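Local coordinates for ORF59 (PDB 3HSL), which serves as the polymerase accessory subunit in viral lytic DNA replication, increasing polymerase processivity, probably by acting as a sliding clamp, at residues L21-R25 / L103-N107; H43-C47 / H77-D83; F86-S92 / H146-Q152; R170-C174 / W230-K236; R251-L257 / L301-V305. All coordinates share one frame; numbering follows the deposited sequence.

Interaction 1. Residues L21-R25 / L103-N107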
# COMPACT_ATOMS: atom_id res chain seq x y z
N LEU A 21 -11.94 -3.17 17.82
CA LEU A 21 -11.74 -3.15 16.39
C LEU A 21 -11.04 -4.42 15.91
O LEU A 21 -11.25 -4.85 14.78
CB LEU A 21 -11.01 -1.89 15.95
CG LEU A 21 -11.71 -0.56 16.24
CD1 LEU A 21 -10.91 0.52 15.57
CD2 LEU A 21 -13.15 -0.51 15.74
N SER A 22 -10.20 -5.02 16.76
CA SER A 22 -9.50 -6.25 16.41
C SER A 22 -10.48 -7.35 16.18
O SER A 22 -10.37 -8.08 15.20
CB SER A 22 -8.55 -6.70 17.51
OG SER A 22 -7.62 -5.67 17.75
N LYS A 23 -11.44 -7.47 17.09
CA LYS A 23 -12.44 -8.51 17.01
C LYS A 23 -13.28 -8.34 15.74
O LYS A 23 -13.89 -9.28 15.27
CB LYS A 23 -13.33 -8.52 18.25
N ILE A 24 -13.29 -7.12 15.21
CA ILE A 24 -14.07 -6.78 14.02
C ILE A 24 -13.24 -6.65 12.75
O ILE A 24 -13.79 -6.53 11.66
CB ILE A 24 -14.80 -5.44 14.26
CG1 ILE A 24 -15.76 -5.58 15.43
CG2 ILE A 24 -15.59 -5.00 13.03
CD1 ILE A 24 -16.41 -4.26 15.81
N ARG A 25 -11.91 -6.68 12.91
CA ARG A 25 -10.94 -6.54 11.81
C ARG A 25 -11.32 -7.23 10.48
O ARG A 25 -11.17 -6.65 9.40
CB ARG A 25 -9.56 -6.99 12.29
CG ARG A 25 -8.47 -6.63 11.33
CD ARG A 25 -7.07 -7.02 11.77
NE ARG A 25 -6.12 -6.54 10.76
CZ ARG A 25 -5.84 -7.20 9.63
NH1 ARG A 25 -6.43 -8.37 9.35
NH2 ARG A 25 -4.97 -6.68 8.77
N LEU A 103 -6.15 2.06 12.01
CA LEU A 103 -6.99 1.86 13.20
C LEU A 103 -7.21 0.37 13.43
O LEU A 103 -7.32 -0.07 14.56
CB LEU A 103 -8.32 2.60 13.12
CG LEU A 103 -8.28 4.14 13.10
CD1 LEU A 103 -9.66 4.72 12.85
CD2 LEU A 103 -7.67 4.71 14.37
N PHE A 104 -7.26 -0.39 12.34
CA PHE A 104 -7.46 -1.85 12.36
C PHE A 104 -6.17 -2.66 12.26
O PHE A 104 -6.22 -3.89 12.16
CB PHE A 104 -8.40 -2.30 11.24
CG PHE A 104 -9.84 -2.01 11.51
CD1 PHE A 104 -10.64 -2.97 12.12
CD2 PHE A 104 -10.41 -0.80 11.15
CE1 PHE A 104 -11.97 -2.74 12.38
CE2 PHE A 104 -11.75 -0.54 11.41
CZ PHE A 104 -12.53 -1.52 12.03
N GLY A 105 -5.03 -1.99 12.27
CA GLY A 105 -3.76 -2.68 12.19
C GLY A 105 -3.66 -3.76 13.25
O GLY A 105 -4.15 -3.58 14.37
N ALA A 106 -3.02 -4.87 12.91
CA ALA A 106 -2.85 -5.97 13.86
C ALA A 106 -1.88 -5.59 14.98
O ALA A 106 -2.15 -5.78 16.17
CB ALA A 106 -2.34 -7.22 13.14
N ASN A 107 -0.74 -5.04 14.59
CA ASN A 107 0.29 -4.68 15.57
C ASN A 107 0.02 -3.33 16.26
O ASN A 107 0.97 -2.65 16.65
CB ASN A 107 1.68 -4.72 14.87
CG ASN A 107 2.85 -4.84 15.83
OD1 ASN A 107 2.71 -4.72 17.04
ND2 ASN A 107 4.03 -5.08 15.28
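The ring of Phe104 carries Leu21 over one face and brings its CD1-CE1 side against the backbone of the helical turn 21-25. Leu21 CB sits 4.2 Å from the centroid of the Phe104 ring and 27° off its normal, a CH-pi contact. The two side chains cross at about a right angle, and Leu21 CD2 also reaches the far end of the ring at Phe104 CZ (3.9 Å). Ile24 adds a looser touch through CG2, 4.3 Å from Phe104 CE1. The second flat group, the guanidinium of Arg25, meets the chain at its edge: Phe104 O lies near the guanidinium plane and 3.0 Å from Arg25 NE. The N-H points well off the oxygen, with an angle of 132° at the hydrogen, and the bond is weak. Arg25 CG stands anti to the backbone N (chi1 -169°) and the chain runs extended as far as NE, so the methylenes pass along the Phe104 carbonyl, with Arg25 CD 3.3 Å from Phe104 O. Away from the ring, Leu21 CD1 packs 4.1 Å from Leu103 CB. Aromatic and aliphatic groups thus fill the buried part, while the charged end of Arg25 lies at the partly exposed margin, where NH2 makes a weak, long ion pair with Glu29. The contact packs the loop between helix 99-103 and strand 108-116 on helix 18-35. Ile24 and Phe104 both also rest on Ile67 of strand 61-67, and Leu103 reaches Thr133 and Ile135 of strand 130-137.

Interaction 2. Residues H43-C47 / H77-D83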
# COMPACT_ATOMS: atom_id res chain seq x y z
N HIS A 43 -19.46 10.54 14.76
CA HIS A 43 -20.74 11.22 14.94
C HIS A 43 -21.65 10.57 15.97
O HIS A 43 -21.45 9.41 16.35
CB HIS A 43 -21.45 11.09 13.61
CG HIS A 43 -21.57 9.66 13.18
ND1 HIS A 43 -22.70 8.92 13.40
CD2 HIS A 43 -20.69 8.84 12.57
CE1 HIS A 43 -22.53 7.70 12.93
NE2 HIS A 43 -21.31 7.62 12.42
N GLY A 44 -22.67 11.31 16.40
CA GLY A 44 -23.62 10.83 17.38
C GLY A 44 -23.44 11.60 18.66
O GLY A 44 -22.95 12.73 18.64
N SER A 45 -23.82 11.01 19.78
CA SER A 45 -23.67 11.70 21.05
C SER A 45 -22.19 11.96 21.34
O SER A 45 -21.33 11.19 20.92
CB SER A 45 -24.32 10.90 22.18
OG SER A 45 -23.72 9.61 22.25
N ALA A 46 -21.90 13.05 22.06
CA ALA A 46 -20.52 13.40 22.42
C ALA A 46 -19.98 12.37 23.40
O ALA A 46 -18.77 12.12 23.45
CB ALA A 46 -20.46 14.78 23.01
N CYS A 47 -20.89 11.79 24.17
CA CYS A 47 -20.57 10.78 25.16
C CYS A 47 -20.13 9.47 24.53
O CYS A 47 -19.06 8.95 24.85
CB CYS A 47 -21.77 10.59 26.06
SG CYS A 47 -22.15 12.15 26.85
N HIS A 77 -13.58 18.27 27.06
CA HIS A 77 -13.97 18.73 25.73
C HIS A 77 -14.98 19.87 25.88
O HIS A 77 -15.93 19.76 26.67
CB HIS A 77 -14.50 17.59 24.85
CG HIS A 77 -15.69 16.88 25.42
ND1 HIS A 77 -16.98 17.33 25.25
CD2 HIS A 77 -15.78 15.74 26.15
CE1 HIS A 77 -17.81 16.50 25.85
NE2 HIS A 77 -17.11 15.53 26.40
N THR A 78 -14.79 20.94 25.12
CA THR A 78 -15.66 22.14 25.19
C THR A 78 -17.15 21.94 24.88
O THR A 78 -18.01 22.39 25.64
CB THR A 78 -15.08 23.33 24.37
OG1 THR A 78 -14.77 22.91 23.04
CG2 THR A 78 -13.79 23.86 25.03
N GLU A 79 -17.44 21.27 23.76
CA GLU A 79 -18.81 21.01 23.31
C GLU A 79 -19.37 19.63 23.70
O GLU A 79 -19.01 18.61 23.09
CB GLU A 79 -18.89 21.21 21.78
CG GLU A 79 -17.92 20.34 20.96
CD GLU A 79 -17.96 20.64 19.47
OE1 GLU A 79 -18.56 21.68 19.08
OE2 GLU A 79 -17.41 19.85 18.68
N GLY A 80 -20.23 19.60 24.72
CA GLY A 80 -20.83 18.34 25.20
C GLY A 80 -22.35 18.25 25.29
O GLY A 80 -23.07 19.16 24.88
N SER A 81 -22.82 17.12 25.83
CA SER A 81 -24.26 16.78 26.03
C SER A 81 -25.09 16.62 24.75
O SER A 81 -26.00 15.79 24.70
CB SER A 81 -24.97 17.71 27.04
OG SER A 81 -25.06 19.05 26.59
N GLY A 82 -24.77 17.41 23.73
CA GLY A 82 -25.47 17.35 22.45
C GLY A 82 -24.72 16.42 21.52
O GLY A 82 -23.94 15.59 21.99
N ASP A 83 -24.96 16.56 20.22
CA ASP A 83 -24.27 15.69 19.25
C ASP A 83 -22.93 16.16 18.69
O ASP A 83 -22.43 17.25 19.00
CB ASP A 83 -25.23 15.15 18.18
CG ASP A 83 -26.15 14.07 18.72
OD1 ASP A 83 -26.36 14.03 19.96
OD2 ASP A 83 -26.66 13.25 17.92
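Ala46 presses its methyl into the curve of the 77-83 loop, and this is the close-packed part of the contact. Ala46 CB is 3.7 Å from Gly82 O and 4.1 Å from Glu79 O, with the His77 ring reaching it obliquely through CE1. The same residue supplies the hydrogen bond that ties the segments together: Ala46 N donates to Gly82 O over 3.3 Å, with 148° at the hydrogen, and approaches in the carbonyl plane. Tyr12 adds to the packed part: its hydroxyl is hydrogen-bonded to Ala46 O and its ring meets His77 edge to face. Next to Ala46, Ser45 and Asp83 form an antiparallel non-hydrogen-bonded pair whose side chains diverge. Gly44, at the corner where the chain leaves strand 39-43, turns its carbonyl oxygen to Asp83 CA (3.3 Å), a CA-H...O contact; its positive phi suits a residue without a side chain. Inside the 77-83 loop, Gly80 O accepts both Gly82 N (2.7 Å) and Ser81 OG (2.6 Å), which arrive from opposite faces of its plane and hold the bend before Gly82. The solvent side is looser. Asp83 lays its carboxylate along the backbone of Gly44 and Ser45, but the carboxylate oxygens make no hydrogen bond across the contact, and Asp83, Glu79 and Ser81 are all exposed. Strand 83-89 begins here beside strand 39-43. With one methyl and mostly backbone groups doing the work, the join depends on chain shape and peptide polarity probably far more than on charge.

Interaction 3. Residues F86-S92 / H146-Q152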
# COMPACT_ATOMS: atom_id res chain seq x y z
N PHE A 86 -18.00 14.75 12.66
CA PHE A 86 -16.73 15.06 11.99
C PHE A 86 -16.56 14.11 10.83
O PHE A 86 -16.56 12.90 11.01
CB PHE A 86 -15.57 15.00 12.97
CG PHE A 86 -15.69 15.96 14.10
CD1 PHE A 86 -15.43 17.32 13.91
CD2 PHE A 86 -16.08 15.52 15.36
CE1 PHE A 86 -15.54 18.25 14.96
CE2 PHE A 86 -16.19 16.44 16.43
CZ PHE A 86 -15.93 17.80 16.22
N SER A 87 -16.41 14.67 9.63
CA SER A 87 -16.32 13.88 8.40
C SER A 87 -15.11 14.22 7.50
O SER A 87 -15.07 15.29 6.89
CB SER A 87 -17.64 14.08 7.67
OG SER A 87 -17.70 13.31 6.50
N PHE A 88 -14.15 13.30 7.43
CA PHE A 88 -12.90 13.47 6.65
C PHE A 88 -12.57 12.26 5.80
O PHE A 88 -13.16 11.19 5.98
CB PHE A 88 -11.75 13.76 7.61
CG PHE A 88 -11.64 12.78 8.72
CD1 PHE A 88 -10.75 11.73 8.64
CD2 PHE A 88 -12.46 12.90 9.85
CE1 PHE A 88 -10.64 10.79 9.69
CE2 PHE A 88 -12.37 11.98 10.90
CZ PHE A 88 -11.46 10.92 10.82
N ARG A 89 -11.64 12.41 4.87
CA ARG A 89 -11.30 11.29 3.98
C ARG A 89 -10.34 10.36 4.69
O ARG A 89 -9.45 10.88 5.38
CB ARG A 89 -10.77 11.84 2.65
CG ARG A 89 -9.67 12.85 2.80
CD ARG A 89 -9.19 13.50 1.49
NE ARG A 89 -10.20 14.32 0.83
CZ ARG A 89 -9.96 15.19 -0.17
NH1 ARG A 89 -8.72 15.36 -0.64
NH2 ARG A 89 -10.95 15.90 -0.71
N ASN A 90 -10.47 9.02 4.58
CA ASN A 90 -9.44 8.24 5.30
C ASN A 90 -8.07 8.23 4.68
O ASN A 90 -7.10 7.97 5.36
CB ASN A 90 -9.82 6.86 5.94
CG ASN A 90 -10.25 5.85 4.95
OD1 ASN A 90 -10.68 6.21 3.88
ND2 ASN A 90 -10.13 4.57 5.29
N THR A 91 -8.00 8.54 3.39
CA THR A 91 -6.71 8.66 2.74
C THR A 91 -6.56 10.11 2.24
O THR A 91 -7.06 10.47 1.18
CB THR A 91 -6.48 7.66 1.57
OG1 THR A 91 -6.73 6.32 2.00
CG2 THR A 91 -5.04 7.79 1.07
N SER A 92 -5.88 10.93 3.04
CA SER A 92 -5.63 12.34 2.73
C SER A 92 -4.95 12.39 1.39
O SER A 92 -4.23 11.45 1.06
CB SER A 92 -4.68 12.90 3.78
OG SER A 92 -5.15 12.61 5.08
N HIS A 146 -0.67 11.62 12.39
CA HIS A 146 -1.13 12.20 11.14
C HIS A 146 -2.15 13.30 11.35
O HIS A 146 -3.20 13.06 11.97
CB HIS A 146 -1.72 11.09 10.26
CG HIS A 146 -2.09 11.55 8.88
ND1 HIS A 146 -1.15 11.76 7.90
CD2 HIS A 146 -3.29 11.83 8.33
CE1 HIS A 146 -1.75 12.15 6.79
NE2 HIS A 146 -3.05 12.21 7.02
N LYS A 147 -1.85 14.49 10.84
CA LYS A 147 -2.74 15.63 10.93
C LYS A 147 -3.34 15.84 9.56
O LYS A 147 -2.66 15.65 8.54
CB LYS A 147 -2.01 16.90 11.36
CG LYS A 147 -1.42 16.80 12.74
CD LYS A 147 -0.75 18.07 13.24
CE LYS A 147 -0.16 17.84 14.64
NZ LYS A 147 0.41 19.08 15.23
N SER A 148 -4.61 16.24 9.53
CA SER A 148 -5.25 16.51 8.25
C SER A 148 -6.45 17.44 8.41
O SER A 148 -6.71 17.92 9.51
CB SER A 148 -5.64 15.21 7.57
OG SER A 148 -6.01 15.48 6.23
N VAL A 149 -7.17 17.69 7.32
CA VAL A 149 -8.34 18.56 7.33
C VAL A 149 -9.68 17.82 7.36
O VAL A 149 -9.85 16.80 6.68
CB VAL A 149 -8.33 19.52 6.10
CG1 VAL A 149 -9.51 20.49 6.14
CG2 VAL A 149 -7.05 20.33 6.07
N VAL A 150 -10.62 18.32 8.15
CA VAL A 150 -11.98 17.76 8.21
C VAL A 150 -12.69 18.53 7.07
O VAL A 150 -13.08 19.67 7.26
CB VAL A 150 -12.66 18.05 9.56
CG1 VAL A 150 -14.12 17.58 9.54
CG2 VAL A 150 -11.89 17.40 10.70
N ASP A 151 -12.85 17.90 5.91
CA ASP A 151 -13.43 18.58 4.75
C ASP A 151 -14.59 17.89 4.02
O ASP A 151 -14.96 18.33 2.94
CB ASP A 151 -12.32 18.79 3.71
CG ASP A 151 -11.79 17.45 3.14
OD1 ASP A 151 -11.87 16.39 3.82
OD2 ASP A 151 -11.29 17.46 2.00
N GLN A 152 -15.14 16.83 4.60
CA GLN A 152 -16.25 16.11 3.97
C GLN A 152 -17.56 16.36 4.72
O GLN A 152 -18.33 15.43 4.93
CB GLN A 152 -15.97 14.60 3.91
CG GLN A 152 -14.66 14.22 3.19
CD GLN A 152 -14.60 14.71 1.76
OE1 GLN A 152 -13.71 15.48 1.42
NE2 GLN A 152 -15.54 14.28 0.92
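Two hydrogen bonds join Ser87 and Gln152. Gln152 N donates to Ser87 O at 2.8 Å, and Ser87 OG returns a bond to Gln152 O at 2.7 Å from above the carbonyl plane, 49° out of it. The serine reaches this oxygen because OG is anti to its own backbone N (chi1 -177°). At the other end Ser92 OG sits between two partners, 2.9 Å from His146 NE2 at the ring edge and 3.2 Å from Ser148 OG. The other ring nitrogen of the histidine, ND1, bonds Thr144 of the second subunit. Strand 83-89 pairs along strand 39-43, whereas strand 143-149 is an edge strand in this chain and pairs antiparallel with the second subunit, so its sheet runs on across the dimer interface. The contact therefore brings two sheets together beside that interface. The charged pair is Arg89 and Asp151: OD2 lies over a face of the guanidinium, 3.1 Å from NH2, so the attraction is between charges with no N-H aimed at the oxygen. In the middle, Val150 CG1 and Phe88 CB lie against the backbone carbonyls of Ser87 and Val149 respectively; the apolar side belongs to Phe115 and Val131, which both pack on Phe88 and Val150.

Interaction 4. Residues R170-C174 / W230-K236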
# COMPACT_ATOMS: atom_id res chain seq x y z
N ARG A 170 -38.89 -6.38 1.99
CA ARG A 170 -37.53 -6.87 2.14
C ARG A 170 -37.43 -8.33 1.76
O ARG A 170 -38.42 -9.07 1.84
CB ARG A 170 -36.97 -6.59 3.56
CG ARG A 170 -37.54 -7.43 4.68
CD ARG A 170 -37.10 -6.95 6.06
NE ARG A 170 -37.80 -5.73 6.47
CZ ARG A 170 -38.98 -5.72 7.12
NH1 ARG A 170 -39.60 -6.85 7.44
NH2 ARG A 170 -39.55 -4.57 7.46
N LEU A 171 -36.24 -8.73 1.33
CA LEU A 171 -35.93 -10.09 0.88
C LEU A 171 -34.62 -10.65 1.44
O LEU A 171 -33.61 -9.94 1.48
CB LEU A 171 -35.83 -10.09 -0.64
CG LEU A 171 -35.44 -11.39 -1.36
CD1 LEU A 171 -36.52 -12.46 -1.21
CD2 LEU A 171 -35.16 -11.12 -2.82
N LEU A 172 -34.65 -11.92 1.86
CA LEU A 172 -33.46 -12.60 2.39
C LEU A 172 -33.29 -13.94 1.69
O LEU A 172 -34.07 -14.87 1.89
CB LEU A 172 -33.53 -12.80 3.90
CG LEU A 172 -32.28 -13.44 4.50
CD1 LEU A 172 -31.02 -12.66 4.19
CD2 LEU A 172 -32.43 -13.62 5.99
N LEU A 173 -32.25 -14.03 0.86
CA LEU A 173 -32.01 -15.25 0.09
C LEU A 173 -30.98 -16.09 0.79
O LEU A 173 -30.07 -15.55 1.42
CB LEU A 173 -31.46 -14.93 -1.30
CG LEU A 173 -31.93 -13.66 -2.01
CD1 LEU A 173 -31.08 -12.45 -1.44
CD2 LEU A 173 -31.72 -13.78 -3.52
N CYS A 174 -31.10 -17.41 0.66
CA CYS A 174 -30.13 -18.32 1.25
C CYS A 174 -28.82 -18.31 0.46
O CYS A 174 -28.72 -17.69 -0.59
CB CYS A 174 -30.71 -19.74 1.35
SG CYS A 174 -31.28 -20.51 -0.20
N TRP A 230 -34.69 -7.82 10.43
CA TRP A 230 -34.48 -9.17 9.92
C TRP A 230 -34.90 -10.30 10.87
O TRP A 230 -35.15 -11.42 10.41
CB TRP A 230 -33.04 -9.37 9.47
CG TRP A 230 -32.61 -8.42 8.40
CD1 TRP A 230 -31.80 -7.33 8.54
CD2 TRP A 230 -32.96 -8.48 7.01
NE1 TRP A 230 -31.63 -6.70 7.33
CE2 TRP A 230 -32.33 -7.39 6.38
CE3 TRP A 230 -33.74 -9.34 6.24
CZ2 TRP A 230 -32.46 -7.14 5.01
CZ3 TRP A 230 -33.87 -9.09 4.88
CH2 TRP A 230 -33.23 -8.00 4.28
N ASP A 231 -34.98 -10.01 12.17
CA ASP A 231 -35.38 -11.04 13.15
C ASP A 231 -36.70 -11.67 12.72
O ASP A 231 -37.65 -10.96 12.39
CB ASP A 231 -35.43 -10.46 14.56
CG ASP A 231 -34.07 -9.95 15.04
OD1 ASP A 231 -33.04 -10.37 14.49
OD2 ASP A 231 -34.03 -9.12 15.97
N GLY A 232 -36.77 -13.00 12.73
CA GLY A 232 -37.99 -13.70 12.31
C GLY A 232 -38.05 -13.94 10.80
O GLY A 232 -39.13 -13.89 10.20
N LEU A 233 -36.88 -14.19 10.21
CA LEU A 233 -36.68 -14.48 8.79
C LEU A 233 -35.33 -15.20 8.66
O LEU A 233 -34.66 -15.09 7.62
CB LEU A 233 -36.63 -13.20 7.94
CG LEU A 233 -37.74 -12.18 7.65
CD1 LEU A 233 -37.18 -11.01 6.86
CD2 LEU A 233 -38.90 -12.77 6.88
N LYS A 234 -34.92 -15.94 9.71
CA LYS A 234 -33.62 -16.64 9.72
C LYS A 234 -33.66 -18.02 10.39
O LYS A 234 -33.32 -18.14 11.56
CB LYS A 234 -32.61 -15.81 10.49
CG LYS A 234 -32.49 -14.36 10.12
CD LYS A 234 -31.54 -13.75 11.13
CE LYS A 234 -31.45 -12.25 11.02
NZ LYS A 234 -30.53 -11.74 12.07
N GLY A 235 -34.05 -19.08 9.67
CA GLY A 235 -34.49 -18.98 8.28
C GLY A 235 -33.57 -19.43 7.17
O GLY A 235 -33.69 -20.57 6.69
N LYS A 236 -32.64 -18.55 6.76
CA LYS A 236 -31.73 -18.82 5.61
C LYS A 236 -30.86 -20.10 5.64
O LYS A 236 -29.63 -20.07 5.47
CB LYS A 236 -30.96 -17.56 5.12
CG LYS A 236 -29.77 -17.01 5.95
CD LYS A 236 -30.11 -16.46 7.33
CE LYS A 236 -28.84 -15.91 7.98
NZ LYS A 236 -29.07 -15.36 9.34
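Leu171 O lies at the edge of the Trp230 indole, near its plane, and meets only ring carbons there, CH2 at 3.4 Å and CZ3 at 3.5 Å. The polar bond of the indole is made by its nitrogen: the carboxylate of Glu285 accepts from Trp230 NE1 and so helps fix the rotation of the ring. No hydrogen bond links the two segments, and what joins them is the packing built round that indole. Over one face of the six-membered ring comes Arg170 CD, 4.2 Å from the centroid and 18° off the normal, a CH-pi contact made by the aliphatic part of the arginine. Its side chain, bent at chi3 (75°), slides past the tryptophan in the opposite direction, with the guanidinium plane 76° from the ring plane. Leu172 CB approaches the same ring obliquely, 3.9 Å from Trp230 CZ3. Beyond the ring, Leu172 CD2 reaches Lys236 CD at 3.9 Å, and Leu233 CD1 meets Arg170 CD at 4.1 Å. Ile275 and Val287 also pack on the tryptophan. Cys174 stands at the N-cap position of helix 175-186. Residues 230-236 thus form a loop laid over the face of strand 169-172 that carries Arg170 and Leu172, beside strands 270-276 and 282-288, in a protein whose family belongs to the DNA-clamp clan.

Interaction 5. Residues R251-L257 / L301-V305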
# COMPACT_ATOMS: atom_id res chain seq x y z
N ARG A 251 -34.42 0.28 -10.49
CA ARG A 251 -33.47 0.14 -11.58
C ARG A 251 -32.16 0.78 -11.13
O ARG A 251 -31.94 1.99 -11.20
CB ARG A 251 -33.99 0.61 -12.95
CG ARG A 251 -34.61 1.95 -13.06
CD ARG A 251 -34.92 2.24 -14.54
NE ARG A 251 -35.74 1.19 -15.15
CZ ARG A 251 -37.08 1.20 -15.20
NH1 ARG A 251 -37.77 2.21 -14.68
NH2 ARG A 251 -37.73 0.20 -15.78
N VAL A 252 -31.28 -0.09 -10.66
CA VAL A 252 -30.01 0.30 -10.12
C VAL A 252 -28.83 -0.07 -11.01
O VAL A 252 -28.99 -0.79 -12.02
CB VAL A 252 -29.81 -0.41 -8.77
CG1 VAL A 252 -31.00 -0.13 -7.86
CG2 VAL A 252 -29.68 -1.89 -8.98
N SER A 253 -27.65 0.42 -10.63
CA SER A 253 -26.43 0.14 -11.37
C SER A 253 -25.95 -1.27 -11.13
O SER A 253 -25.83 -1.70 -9.98
CB SER A 253 -25.32 1.07 -10.94
OG SER A 253 -24.10 0.62 -11.48
N LEU A 254 -25.67 -1.98 -12.23
CA LEU A 254 -25.17 -3.35 -12.18
C LEU A 254 -23.86 -3.47 -11.42
O LEU A 254 -23.73 -4.37 -10.60
CB LEU A 254 -25.00 -3.94 -13.57
CG LEU A 254 -24.54 -5.41 -13.65
CD1 LEU A 254 -25.48 -6.37 -12.92
CD2 LEU A 254 -24.35 -5.84 -15.09
N GLU A 255 -22.89 -2.57 -11.69
CA GLU A 255 -21.61 -2.60 -10.97
C GLU A 255 -21.87 -2.46 -9.48
O GLU A 255 -21.32 -3.23 -8.68
CB GLU A 255 -20.67 -1.45 -11.35
CG GLU A 255 -20.11 -1.42 -12.77
CD GLU A 255 -19.12 -0.25 -12.96
OE1 GLU A 255 -18.63 0.29 -11.93
OE2 GLU A 255 -18.86 0.09 -14.15
N SER A 256 -22.70 -1.49 -9.13
CA SER A 256 -23.02 -1.27 -7.73
C SER A 256 -23.67 -2.50 -7.11
O SER A 256 -23.38 -2.84 -5.97
CB SER A 256 -23.91 -0.04 -7.55
OG SER A 256 -23.21 1.14 -7.92
N LEU A 257 -24.53 -3.18 -7.86
CA LEU A 257 -25.22 -4.35 -7.34
C LEU A 257 -24.25 -5.49 -7.04
O LEU A 257 -24.30 -6.05 -5.96
CB LEU A 257 -26.37 -4.77 -8.26
CG LEU A 257 -27.26 -5.96 -7.85
CD1 LEU A 257 -27.84 -5.82 -6.45
CD2 LEU A 257 -28.37 -6.16 -8.85
N LEU A 301 -26.34 1.52 -0.10
CA LEU A 301 -27.54 2.11 -0.63
C LEU A 301 -27.39 2.20 -2.14
O LEU A 301 -26.45 2.82 -2.63
CB LEU A 301 -27.72 3.52 -0.08
CG LEU A 301 -27.78 3.59 1.44
CD1 LEU A 301 -27.95 5.00 1.93
CD2 LEU A 301 -28.89 2.71 1.97
N LEU A 302 -28.31 1.56 -2.88
CA LEU A 302 -28.26 1.59 -4.34
C LEU A 302 -29.16 2.69 -4.82
O LEU A 302 -30.36 2.68 -4.56
CB LEU A 302 -28.70 0.26 -4.95
CG LEU A 302 -27.86 -0.97 -4.62
CD1 LEU A 302 -28.49 -2.13 -5.34
CD2 LEU A 302 -26.40 -0.82 -5.02
N LEU A 303 -28.57 3.64 -5.52
CA LEU A 303 -29.33 4.77 -6.04
C LEU A 303 -30.07 4.43 -7.31
O LEU A 303 -29.58 3.70 -8.18
CB LEU A 303 -28.43 5.98 -6.23
CG LEU A 303 -27.87 6.53 -4.92
CD1 LEU A 303 -26.71 7.48 -5.14
CD2 LEU A 303 -28.99 7.17 -4.14
N GLU A 304 -31.28 4.98 -7.39
CA GLU A 304 -32.19 4.80 -8.50
C GLU A 304 -31.47 5.45 -9.68
O GLU A 304 -30.90 6.53 -9.53
CB GLU A 304 -33.48 5.54 -8.15
CG GLU A 304 -34.80 4.93 -8.69
CD GLU A 304 -34.95 4.92 -10.19
OE1 GLU A 304 -34.26 5.70 -10.89
OE2 GLU A 304 -35.78 4.11 -10.67
N VAL A 305 -31.49 4.80 -10.84
CA VAL A 305 -30.82 5.33 -12.04
C VAL A 305 -31.83 5.76 -13.10
O VAL A 305 -32.66 4.97 -13.56
CB VAL A 305 -29.82 4.30 -12.65
CG1 VAL A 305 -29.18 4.87 -13.91
CG2 VAL A 305 -28.75 3.93 -11.65
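At the strand-to-helix turn 251-257, where Ser253 is the N-cap of helix 254-263, the chain receives the final modelled residues after strand 296-302. Apolar packing centres on Leu302. Its CB meets Val252 CG1 at 3.7 Å, while its two methyl branches part: Leu302 CD1 lies 3.9 Å from Leu257 CD1, and Leu302 CD2 lies 3.6 Å from Ser256 CB. Leu302 and Leu257 cross at about a right angle. Of the polar contacts, one backbone hydrogen bond spans the segments: Val305 N donates to Arg251 O over 2.9 Å, with 150° at the hydrogen. Within the turn, Ser256 N makes a weak capping bond to Ser253 OG, whose stronger partner is Asp193; Ser256 OG bonds Val57 O and Ala60 N. As for charged groups, Arg251 and Glu304 lie side by side and point the same way, but Arg251 NH1 and Glu304 OE2 stay 4.9 Å apart, so any attraction is probably modest. Instead the carboxylate touches the aliphatic part of the arginine, with Glu304 OE2 3.4 Å from Arg251 CG.

How the interactions relate
Interaction 4 is the most buried of the five and has no hydrogen bond across it; interaction 2 lies at the surface and depends on backbone polarity. Interactions 1, 3 and 5 are partly buried: 1 and 5 carry their polar link at the margin, while 3 has buried hydroxyl bonds and a salt bridge at its edge. Interactions 2 and 3 share strand 83-89 and touch through Glu79 and Phe86. Interaction 3 also reaches the second subunit through the edge strand 143-149. Interactions 1 and 3 cross along the chain, and interaction 2 is nested inside the loop closed by interaction 1. Interactions 4 and 5 lie later in the chain, their centres about 22 Å apart, each beside a strand that leads into a helix.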